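Local coordinates for protein glutamine synthetase (Streptomyces coelicolor, PDB 4BAX) that belongs to the glutamine synthetase family, with an N-terminal beta-grasp domain joined to a catalytic domain, and is modelled as an assembly of ten chains, at residues M2-E7 / K25-A30. Sequence-based numbering, arbitrary orientation.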
loop_
_atom_site.group_PDB
_atom_site.type_symbol
_atom_site.label_atom_id
_atom_site.label_comp_id
_atom_site.label_asym_id
_atom_site.label_seq_id
_atom_site.Cartn_x
_atom_site.Cartn_y
_atom_site.Cartn_z
ATOM N N MET A 2 42.367 1.818 -30.907
ATOM C CA MET A 2 41.285 1.809 -29.923
ATOM C C MET A 2 40.284 2.959 -29.859
ATOM O O MET A 2 40.524 4.085 -30.303
ATOM C CB MET A 2 41.903 1.684 -28.529
ATOM C CG MET A 2 42.718 2.909 -28.137
ATOM S SD MET A 2 42.264 3.545 -26.513
ATOM C CE MET A 2 42.930 2.248 -25.483
ATOM N N THR A 3 39.143 2.612 -29.270
ATOM C CA THR A 3 38.030 3.507 -29.059
ATOM C C THR A 3 37.806 3.618 -27.566
ATOM O O THR A 3 37.860 2.614 -26.848
ATOM C CB THR A 3 36.770 2.969 -29.748
ATOM O OG1 THR A 3 36.836 3.289 -31.143
ATOM C CG2 THR A 3 35.534 3.613 -29.182
ATOM N N PHE A 4 37.615 4.837 -27.089
ATOM C CA PHE A 4 37.315 5.059 -25.688
ATOM C C PHE A 4 36.324 6.206 -25.517
ATOM O O PHE A 4 36.129 7.024 -26.422
ATOM C CB PHE A 4 38.582 5.281 -24.875
ATOM C CG PHE A 4 39.272 6.565 -25.187
ATOM C CD1 PHE A 4 40.162 6.638 -26.251
ATOM C CD2 PHE A 4 39.057 7.694 -24.411
ATOM C CE1 PHE A 4 40.815 7.822 -26.545
ATOM C CE2 PHE A 4 39.708 8.881 -24.705
ATOM C CZ PHE A 4 40.589 8.942 -25.774
ATOM N N LYS A 5 35.680 6.237 -24.359
ATOM C CA LYS A 5 34.688 7.247 -24.054
ATOM C C LYS A 5 35.316 8.406 -23.292
ATOM O O LYS A 5 36.125 8.199 -22.372
ATOM C CB LYS A 5 33.566 6.626 -23.244
ATOM C CG LYS A 5 32.759 5.603 -24.036
ATOM C CD LYS A 5 31.601 5.096 -23.196
ATOM C CE LYS A 5 31.911 3.798 -22.515
ATOM N NZ LYS A 5 31.393 2.703 -23.356
ATOM N N ALA A 6 34.960 9.620 -23.701
ATOM C CA ALA A 6 35.394 10.837 -23.024
ATOM C C ALA A 6 34.175 11.649 -22.585
ATOM O O ALA A 6 33.332 12.032 -23.406
ATOM C CB ALA A 6 36.277 11.663 -23.939
ATOM N N GLU A 7 34.079 11.911 -21.284
ATOM C CA GLU A 7 32.968 12.708 -20.767
ATOM C C GLU A 7 33.373 14.165 -20.619
ATOM O O GLU A 7 34.166 14.522 -19.737
ATOM C CB GLU A 7 32.500 12.163 -19.420
ATOM C CG GLU A 7 31.156 12.738 -18.936
ATOM C CD GLU A 7 29.931 12.178 -19.664
ATOM O OE1 GLU A 7 30.074 11.275 -20.515
ATOM O OE2 GLU A 7 28.813 12.671 -19.409
ATOM N N LYS A 25 31.629 11.809 -25.660
ATOM C CA LYS A 25 32.238 11.781 -26.973
ATOM C C LYS A 25 32.938 10.428 -27.138
ATOM O O LYS A 25 33.650 9.956 -26.229
ATOM C CB LYS A 25 33.256 12.917 -27.087
ATOM C CG LYS A 25 33.884 13.123 -28.455
ATOM C CD LYS A 25 34.583 14.488 -28.459
ATOM C CE LYS A 25 35.032 14.918 -29.856
ATOM N NZ LYS A 25 34.012 15.824 -30.505
ATOM N N ILE A 26 32.738 9.800 -28.290
ATOM C CA ILE A 26 33.400 8.538 -28.569
ATOM C C ILE A 26 34.605 8.806 -29.422
ATOM O O ILE A 26 34.477 9.316 -30.532
ATOM C CB ILE A 26 32.469 7.571 -29.306
ATOM C CG1 ILE A 26 31.161 7.386 -28.509
ATOM C CG2 ILE A 26 33.183 6.251 -29.559
ATOM C CD1 ILE A 26 31.344 6.713 -27.148
ATOM N N ILE A 27 35.777 8.445 -28.923
ATOM C CA ILE A 27 37.002 8.808 -29.615
ATOM C C ILE A 27 37.734 7.565 -30.092
ATOM O O ILE A 27 37.920 6.620 -29.327
ATOM C CB ILE A 27 37.920 9.615 -28.683
ATOM C CG1 ILE A 27 37.220 10.921 -28.303
ATOM C CG2 ILE A 27 39.305 9.841 -29.310
ATOM C CD1 ILE A 27 38.059 11.834 -27.478
ATOM N N THR A 28 38.155 7.568 -31.351
ATOM C CA THR A 28 38.895 6.435 -31.890
ATOM C C THR A 28 40.245 6.967 -32.333
ATOM O O THR A 28 40.454 7.304 -33.496
ATOM C CB THR A 28 38.181 5.791 -33.091
ATOM O OG1 THR A 28 36.809 5.533 -32.763
ATOM C CG2 THR A 28 38.861 4.477 -33.473
ATOM N N ALA A 29 41.168 7.030 -31.387
ATOM C CA ALA A 29 42.469 7.600 -31.645
ATOM C C ALA A 29 43.435 7.082 -30.582
ATOM O O ALA A 29 43.037 6.343 -29.674
ATOM C CB ALA A 29 42.388 9.119 -31.603
ATOM N N ALA A 30 44.707 7.444 -30.723
ATOM C CA ALA A 30 45.729 7.042 -29.764
ATOM C C ALA A 30 45.776 8.040 -28.604
ATOM O O ALA A 30 45.895 9.251 -28.823
ATOM C CB ALA A 30 47.097 6.970 -30.455
#
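F4 and I27 face each other as an antiparallel hydrogen-bonded pair. Their side chains run alongside each other in the same direction. I27 CB sits over one face of the F4 ring, toward its rim, a CH-pi contact 4.2 Å from the centroid. The methyl I27 CG2 meets F4 CE1 at 3.7 Å. F4 CG stands between its own N and carbonyl carbon (chi1 69°), which brings the ring across to I27. On the sheet face that carries F4 and I27, CD1 at the end of the other I27 branch lies 4.0 Å from A6 CB. Backbone hydrogen bonds from F4 N to I27 O and from I27 N to F4 O, both 2.9 Å, fix this pair. A6 and K25 form the same reciprocal pair of hydrogen bonds.

T3, K5, I26 and T28 point to the other face of the sheet. I26 divides its branches: CD1 lies 3.6 Å from K5 CG, and CG2 touches T3 CG2. T3 OG1 and T28 OG1 share a hydrogen bond of 2.8 Å. K5 NZ forms a salt bridge with E160 of a neighbouring subunit; I169 of that subunit packs on I26.

The segments belong to the hairpin of strands 3-11 and 20-28 in the beta-grasp domain. Strand 75-82 flanks 3-11 on its other side, its I75 touching F4 and A6.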